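Local coordinates for genome polyprotein (Rhinovirus C, PDB 6KU7) that yields the 3C cysteine protease, a chymotrypsin-like enzyme that probably cleaves the viral polyprotein into its mature proteins, at residues 22-27 / 47-52; 34-39 / 91-96; 40-45 / 78-83. All coordinates share one frame; numbering follows the deposited sequence.

Interaction 1: residues 22-27 / 47-52; sequences HVITTS and AECGDS
Thr-26 turns OG1 between its backbone N and carbonyl carbon (chi1 71°), which brings the hydroxyl to Ala-47 O. The same rotation leaves CG2 beside the backbone N, within reach of the Cys-49 sulfur. Ile-24, two residues back on the same strand, holds CG1 roughly anti to the backbone N (chi1 -151°). This brings CD1 up to the cysteine sulfur.

The polar bond is short. Thr-26 OG1 donates to Ala-47 O at 2.6 Å. It meets the oxygen in the carbonyl plane, on a lone pair, with a C=O...donor angle of 142°. The same OG1 also takes a hydrogen bond from the backbone N of Lys-28, which fits an ST turn just past the strand end. The hydroxyl is thus held by two bonds, one given and one accepted.

The apolar half lies next to it. Thr-26 CG2 is 4.1 Å from Ala-47 CB and 4.0 Å from Cys-49 SG. The sulfur also meets Ile-24 CD1 at 3.9 Å, so it touches two methyls of the strand. Ile-24 and Cys-49 also touch Val-43 and Leu-81 of the barrel. Glu-48, which is exposed, forms a salt bridge with Lys-28.

The one hydrogen bond between the segments probably helps to hold the Ala-47 carbonyl in place. That bond is directional, whereas the contacts around the sulfur are plain van der Waals packing and depend on shape.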
# COMPACT_ATOMS: atom_id res chain seq x y z
N HIS A 22 -3.69 7.33 5.89
CA HIS A 22 -3.45 8.77 5.90
C HIS A 22 -2.99 9.21 4.52
O HIS A 22 -2.48 8.41 3.72
CB HIS A 22 -2.40 9.17 6.95
CG HIS A 22 -2.73 8.73 8.34
ND1 HIS A 22 -3.37 9.55 9.25
CD2 HIS A 22 -2.52 7.55 8.98
CE1 HIS A 22 -3.54 8.89 10.39
NE2 HIS A 22 -3.03 7.68 10.25
N VAL A 23 -3.19 10.49 4.24
CA VAL A 23 -2.76 11.08 2.98
C VAL A 23 -1.33 11.53 3.16
O VAL A 23 -1.04 12.35 4.04
CB VAL A 23 -3.65 12.26 2.57
CG1 VAL A 23 -3.14 12.88 1.28
CG2 VAL A 23 -5.12 11.82 2.44
N ILE A 24 -0.42 11.00 2.34
CA ILE A 24 0.97 11.45 2.31
C ILE A 24 1.16 12.28 1.05
O ILE A 24 0.73 11.89 -0.04
CB ILE A 24 1.93 10.25 2.40
CG1 ILE A 24 3.25 10.64 3.07
CG2 ILE A 24 2.22 9.62 1.04
CD1 ILE A 24 4.03 9.44 3.57
N THR A 25 1.71 13.48 1.21
CA THR A 25 1.99 14.37 0.08
C THR A 25 3.49 14.51 -0.06
O THR A 25 4.18 14.90 0.89
CB THR A 25 1.35 15.75 0.27
OG1 THR A 25 -0.04 15.60 0.55
CG2 THR A 25 1.52 16.56 -1.00
N THR A 26 4.00 14.21 -1.24
CA THR A 26 5.40 14.50 -1.54
C THR A 26 5.46 15.38 -2.78
O THR A 26 4.44 15.74 -3.37
CB THR A 26 6.24 13.23 -1.76
OG1 THR A 26 5.85 12.62 -3.01
CG2 THR A 26 6.04 12.22 -0.63
N SER A 27 6.68 15.72 -3.16
CA SER A 27 6.90 16.43 -4.41
C SER A 27 6.30 15.69 -5.59
O SER A 27 6.02 16.30 -6.63
CB SER A 27 8.39 16.64 -4.62
OG SER A 27 8.66 16.75 -5.95
N ALA A 47 6.85 7.37 -4.25
CA ALA A 47 6.52 8.65 -3.63
C ALA A 47 7.76 9.48 -3.32
O ALA A 47 7.65 10.70 -3.17
CB ALA A 47 5.73 8.46 -2.33
N GLU A 48 8.92 8.83 -3.18
CA GLU A 48 10.18 9.50 -2.91
C GLU A 48 10.12 10.35 -1.64
O GLU A 48 10.40 11.55 -1.64
CB GLU A 48 10.60 10.34 -4.12
CG GLU A 48 11.12 9.47 -5.28
CD GLU A 48 11.64 10.28 -6.47
OE1 GLU A 48 12.31 11.32 -6.26
OE2 GLU A 48 11.38 9.87 -7.62
N CYS A 49 9.74 9.70 -0.53
CA CYS A 49 9.65 10.38 0.75
C CYS A 49 11.02 10.84 1.22
O CYS A 49 12.01 10.11 1.12
CB CYS A 49 9.04 9.45 1.78
SG CYS A 49 7.31 9.13 1.50
N GLY A 50 11.09 12.05 1.77
CA GLY A 50 12.32 12.63 2.26
C GLY A 50 12.54 12.40 3.74
O GLY A 50 12.04 11.44 4.33
N ASP A 51 13.30 13.31 4.36
CA ASP A 51 13.60 13.19 5.78
C ASP A 51 12.40 13.55 6.64
O ASP A 51 12.32 13.14 7.80
CB ASP A 51 14.78 14.07 6.16
CG ASP A 51 16.07 13.55 5.61
OD1 ASP A 51 16.12 12.35 5.27
OD2 ASP A 51 17.03 14.35 5.50
N SER A 52 11.50 14.38 6.11
CA SER A 52 10.20 14.61 6.69
C SER A 52 9.15 14.48 5.60
O SER A 52 9.44 14.68 4.41
CB SER A 52 10.09 15.99 7.37
OG SER A 52 10.70 16.98 6.58

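Interaction 2: residues 34-39 / 91-96; sequences LGIHDN and DIRRFI
Asp-91 lies against His-37, with OD1 3.5 Å from the His-37 CB. Its CA makes a CA-H...O contact with Ile-36 O. OD1 also accepts from the backbone N of Arg-93, an Asx turn, and from Arg-93 NE, as part of a salt bridge. These two donors come from opposite faces of the carboxylate. Arg-93 NH2 binds OD2, so the guanidinium holds the carboxylate side-on with two nitrogens.

Ile-92 donates its N to Ile-36 O at 3.0 Å, in a nearly straight bond (169°). Ile-36 and His-37 both face Cys-40 in a classic beta bulge. Ile-92 CG1 sits between its backbone N and carbonyl carbon (chi1 58°) and runs past Ile-36 O. CD1 then meets Leu-34 CD1 tip to tip at 4.0 Å. Leu-16 of helix 8-20 touches both side chains. The segment is part of the linker between the two beta domains of this chymotrypsin-like fold, and here it packs on the end of strand 29-37.

Arg-93 places CG 3.8 Å from Ile-36 CG2. Its chain bends at chi3 (-67°), and the guanidinium lies flat on one face of the His-37 ring in a nearly parallel stack, centres 3.6 Å apart. His-37 ND1 donates to Asp-38 OD2 at 2.7 Å, in the ring plane, onto the anti lone pair. That bond probably fixes the rotation of the stacked ring. A water donates to Asp-38 OD2 and accepts a weak hydrogen bond from Arg-93 NH2, while NH1 binds Phe-185 O.

Ile-96 points CD1 at Ile-36 CG2, 4.1 Å away, and the two side chains cross at about a right angle.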
# COMPACT_ATOMS: atom_id res chain seq x y z
N LEU A 34 -0.34 3.49 4.55
CA LEU A 34 -0.99 2.49 5.40
C LEU A 34 -0.13 2.23 6.64
O LEU A 34 0.96 1.66 6.54
CB LEU A 34 -1.23 1.19 4.62
CG LEU A 34 -1.66 -0.06 5.41
CD1 LEU A 34 -3.10 0.05 5.88
CD2 LEU A 34 -1.49 -1.35 4.59
N GLY A 35 -0.64 2.62 7.81
CA GLY A 35 0.01 2.21 9.06
C GLY A 35 -0.13 0.71 9.30
O GLY A 35 -1.19 0.12 9.08
N ILE A 36 0.96 0.09 9.75
CA ILE A 36 1.01 -1.35 9.96
C ILE A 36 1.01 -1.72 11.44
O ILE A 36 0.24 -2.58 11.88
CB ILE A 36 2.21 -1.98 9.22
CG1 ILE A 36 2.02 -1.80 7.72
CG2 ILE A 36 2.29 -3.47 9.51
CD1 ILE A 36 3.20 -1.22 7.12
N HIS A 37 1.94 -1.16 12.20
CA HIS A 37 2.01 -1.42 13.63
C HIS A 37 2.85 -0.35 14.29
O HIS A 37 3.78 0.17 13.67
CB HIS A 37 2.60 -2.80 13.91
CG HIS A 37 4.05 -2.91 13.58
ND1 HIS A 37 5.04 -2.65 14.50
CD2 HIS A 37 4.68 -3.24 12.43
CE1 HIS A 37 6.22 -2.82 13.93
NE2 HIS A 37 6.03 -3.17 12.68
N ASP A 38 2.55 -0.01 15.54
CA ASP A 38 3.35 0.98 16.22
C ASP A 38 3.44 2.25 15.37
O ASP A 38 2.43 2.80 14.96
CB ASP A 38 4.72 0.40 16.58
CG ASP A 38 4.62 -0.78 17.53
OD1 ASP A 38 4.34 -0.57 18.73
OD2 ASP A 38 4.81 -1.92 17.09
N ASN A 39 4.67 2.69 15.10
CA ASN A 39 4.92 3.87 14.28
C ASN A 39 5.42 3.52 12.87
O ASN A 39 6.00 4.36 12.20
CB ASN A 39 5.91 4.81 14.97
CG ASN A 39 7.31 4.23 15.07
OD1 ASN A 39 7.49 3.02 15.15
ND2 ASN A 39 8.31 5.10 15.05
N ASP A 91 -2.39 -2.74 15.20
CA ASP A 91 -1.49 -3.74 14.65
C ASP A 91 -2.25 -4.65 13.70
O ASP A 91 -3.07 -5.47 14.12
CB ASP A 91 -0.85 -4.54 15.78
CG ASP A 91 0.23 -5.49 15.30
OD1 ASP A 91 0.47 -5.60 14.08
OD2 ASP A 91 0.86 -6.14 16.17
N ILE A 92 -1.98 -4.53 12.40
CA ILE A 92 -2.72 -5.30 11.41
C ILE A 92 -1.90 -6.44 10.84
O ILE A 92 -2.31 -7.07 9.86
CB ILE A 92 -3.26 -4.40 10.29
CG1 ILE A 92 -2.12 -3.65 9.61
CG2 ILE A 92 -4.31 -3.41 10.82
CD1 ILE A 92 -2.46 -3.14 8.21
N ARG A 93 -0.73 -6.73 11.44
CA ARG A 93 0.15 -7.77 10.91
C ARG A 93 -0.53 -9.13 10.85
O ARG A 93 -0.27 -9.92 9.93
CB ARG A 93 1.43 -7.86 11.75
CG ARG A 93 2.42 -6.78 11.38
CD ARG A 93 3.64 -6.77 12.26
NE ARG A 93 3.31 -6.39 13.63
CZ ARG A 93 4.23 -6.19 14.57
NH1 ARG A 93 5.51 -6.32 14.25
NH2 ARG A 93 3.87 -5.85 15.80
N ARG A 94 -1.44 -9.41 11.79
CA ARG A 94 -2.13 -10.68 11.78
C ARG A 94 -2.96 -10.90 10.52
O ARG A 94 -3.27 -12.05 10.19
CB ARG A 94 -3.02 -10.78 13.03
CG ARG A 94 -4.31 -9.98 12.93
CD ARG A 94 -5.00 -9.76 14.28
NE ARG A 94 -4.15 -9.07 15.25
CZ ARG A 94 -4.55 -8.05 16.02
NH1 ARG A 94 -5.78 -7.57 15.93
NH2 ARG A 94 -3.71 -7.48 16.88
N PHE A 95 -3.32 -9.84 9.79
CA PHE A 95 -4.11 -9.96 8.56
C PHE A 95 -3.25 -9.98 7.31
O PHE A 95 -3.79 -10.09 6.20
CB PHE A 95 -5.12 -8.82 8.43
CG PHE A 95 -5.95 -8.59 9.67
CD1 PHE A 95 -6.79 -9.58 10.15
CD2 PHE A 95 -5.91 -7.37 10.33
CE1 PHE A 95 -7.56 -9.36 11.28
CE2 PHE A 95 -6.67 -7.13 11.45
CZ PHE A 95 -7.50 -8.13 11.93
N ILE A 96 -1.94 -9.87 7.45
CA ILE A 96 -1.04 -9.79 6.31
C ILE A 96 -0.56 -11.21 6.01
O ILE A 96 -0.12 -11.92 6.92
CB ILE A 96 0.12 -8.82 6.58
CG1 ILE A 96 -0.44 -7.41 6.80
CG2 ILE A 96 1.14 -8.84 5.44
CD1 ILE A 96 0.59 -6.33 7.07
O HOH W 1 4.16 -4.26 18.68

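Interaction 3: residues 40-45 / 78-83; sequences CAVVPT and ITLLWL
Cys-40 and Trp-82 face each other as a non-hydrogen-bonded pair. Cys-40 CB lies over one face of the indole, 3.8 Å from the centroid of its six-membered ring. SG, trans to the backbone N (chi1 177°), stays over the same face in a sulfur-aromatic contact. Asn-39 also touches this tryptophan.

The next pair, Ala-41 with Leu-81, is hydrogen-bonded in both directions. Leu-81 N to Ala-41 O is the shorter bond, at 2.7 Å. Val-43 and Thr-79 repeat the pattern, with 2.9 Å between Val-43 N and Thr-79 O. The segments run antiparallel with a strong twist, 143° between their directions.

Leu-81 can be followed outward from the backbone. Its CB sits 3.9 Å from Ala-41 O. CG moves on to Val-43 CG1, at 3.8 Å. CD1 stays on the same methyl and also reaches Ile-24 CD1 of strand 21-26. CD2 meets Val-43 CG1 more loosely, at 4.1 Å. The leucine end therefore wraps one valine methyl, and the two side chains cross at a slant. Ala-41 CB and Leu-83 CD1 touch on this face too.

Past the proline, the chain turns and the threonines meet. Thr-45 OG1 and Thr-79 OG1 are 2.7 Å apart and hydrogen-bonded, their side chains at about a right angle. A water also bonds Thr-79 OG1 and is weakly held by Thr-45 O.

Strand 40-44 lies between strands 29-37 and 78-83. This is the third-to-sixth strand pairing of the N-terminal six-stranded barrel of chymotrypsin-like proteases, where the catalytic histidine typically follows the third strand.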
# COMPACT_ATOMS: atom_id res chain seq x y z
N CYS A 40 5.22 2.27 12.45
CA CYS A 40 5.73 1.82 11.16
C CYS A 40 4.60 1.82 10.13
O CYS A 40 3.58 1.14 10.33
CB CYS A 40 6.34 0.42 11.27
SG CYS A 40 6.90 -0.21 9.68
N ALA A 41 4.79 2.56 9.04
CA ALA A 41 3.82 2.66 7.96
C ALA A 41 4.47 2.34 6.63
O ALA A 41 5.69 2.43 6.46
CB ALA A 41 3.19 4.05 7.86
N VAL A 42 3.63 2.02 5.67
CA VAL A 42 4.08 1.64 4.34
C VAL A 42 3.66 2.73 3.36
O VAL A 42 2.58 3.32 3.49
CB VAL A 42 3.54 0.25 3.97
CG1 VAL A 42 2.07 0.29 3.53
CG2 VAL A 42 4.37 -0.38 2.94
N VAL A 43 4.54 3.04 2.41
CA VAL A 43 4.25 3.97 1.33
C VAL A 43 4.90 3.45 0.05
O VAL A 43 5.88 2.70 0.11
CB VAL A 43 4.78 5.39 1.66
CG1 VAL A 43 6.31 5.37 1.80
CG2 VAL A 43 4.33 6.45 0.66
N PRO A 44 4.34 3.79 -1.11
CA PRO A 44 5.01 3.37 -2.35
C PRO A 44 6.35 4.07 -2.52
O PRO A 44 6.49 5.27 -2.29
CB PRO A 44 4.01 3.77 -3.45
CG PRO A 44 2.69 3.81 -2.76
CD PRO A 44 2.98 4.30 -1.37
N THR A 45 7.35 3.28 -2.92
CA THR A 45 8.71 3.79 -3.06
C THR A 45 8.78 4.95 -4.03
O THR A 45 9.54 5.90 -3.82
CB THR A 45 9.62 2.66 -3.50
OG1 THR A 45 9.58 1.61 -2.51
CG2 THR A 45 11.06 3.16 -3.66
N ILE A 78 7.70 -1.11 -2.27
CA ILE A 78 7.27 -0.85 -0.91
C ILE A 78 8.41 -0.19 -0.13
O ILE A 78 9.53 -0.72 -0.08
CB ILE A 78 6.84 -2.15 -0.21
CG1 ILE A 78 5.49 -2.63 -0.73
CG2 ILE A 78 6.81 -1.96 1.31
CD1 ILE A 78 5.01 -3.85 0.01
N THR A 79 8.13 0.95 0.49
CA THR A 79 9.04 1.59 1.43
C THR A 79 8.38 1.66 2.80
O THR A 79 7.21 2.06 2.91
CB THR A 79 9.40 2.99 0.92
OG1 THR A 79 10.31 2.85 -0.17
CG2 THR A 79 10.02 3.83 2.03
N LEU A 80 9.12 1.25 3.84
CA LEU A 80 8.67 1.34 5.22
C LEU A 80 9.12 2.66 5.82
O LEU A 80 10.29 3.04 5.68
CB LEU A 80 9.22 0.20 6.09
CG LEU A 80 9.07 -1.25 5.65
CD1 LEU A 80 9.47 -2.21 6.78
CD2 LEU A 80 7.65 -1.48 5.24
N LEU A 81 8.21 3.35 6.50
CA LEU A 81 8.52 4.59 7.22
C LEU A 81 8.35 4.37 8.71
O LEU A 81 7.32 3.83 9.15
CB LEU A 81 7.64 5.76 6.78
CG LEU A 81 7.55 6.11 5.29
CD1 LEU A 81 6.56 7.24 5.09
CD2 LEU A 81 8.93 6.45 4.73
N TRP A 82 9.34 4.78 9.49
CA TRP A 82 9.22 4.86 10.94
C TRP A 82 9.09 6.33 11.28
O TRP A 82 10.04 7.11 11.10
CB TRP A 82 10.40 4.22 11.65
CG TRP A 82 10.62 2.83 11.19
CD1 TRP A 82 11.17 2.44 10.00
CD2 TRP A 82 10.25 1.65 11.87
NE1 TRP A 82 11.18 1.08 9.91
CE2 TRP A 82 10.62 0.56 11.05
CE3 TRP A 82 9.64 1.39 13.09
CZ2 TRP A 82 10.41 -0.76 11.42
CZ3 TRP A 82 9.43 0.08 13.47
CH2 TRP A 82 9.81 -0.98 12.64
N LEU A 83 7.91 6.71 11.75
CA LEU A 83 7.50 8.09 11.90
C LEU A 83 7.70 8.54 13.34
O LEU A 83 7.55 7.76 14.28
CB LEU A 83 6.03 8.24 11.50
CG LEU A 83 5.70 7.71 10.09
CD1 LEU A 83 4.19 7.60 9.84
CD2 LEU A 83 6.36 8.61 9.06
O HOH W 2 11.17 5.72 -0.75

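Overall arrangement
All three contacts involve the six-stranded antiparallel barrel, whose strand order is 1-2-3-6-5-4; 91-96 of interaction 2 comes from the connection to the second sheet. Interaction 3 joins the third and sixth strands. Interaction 1 lies about 10 Å from it, centre to centre, and the two share a hydrophobic core through Ile-24, Cys-49, Val-43 and Leu-81. Interaction 2 is about 11 Å from interaction 3 between centres. Probable hydrogen bonds of Leu-34 O with Val-42 N and of Asn-39 ND2 with Leu-83 O link them. Interactions 1 and 2 are about 19 Å apart between centres and do not touch. The chain passes through 22-27, 34-39, 40-45, 47-52, 78-83 and 91-96 in turn. Interaction 3 thus touches both others.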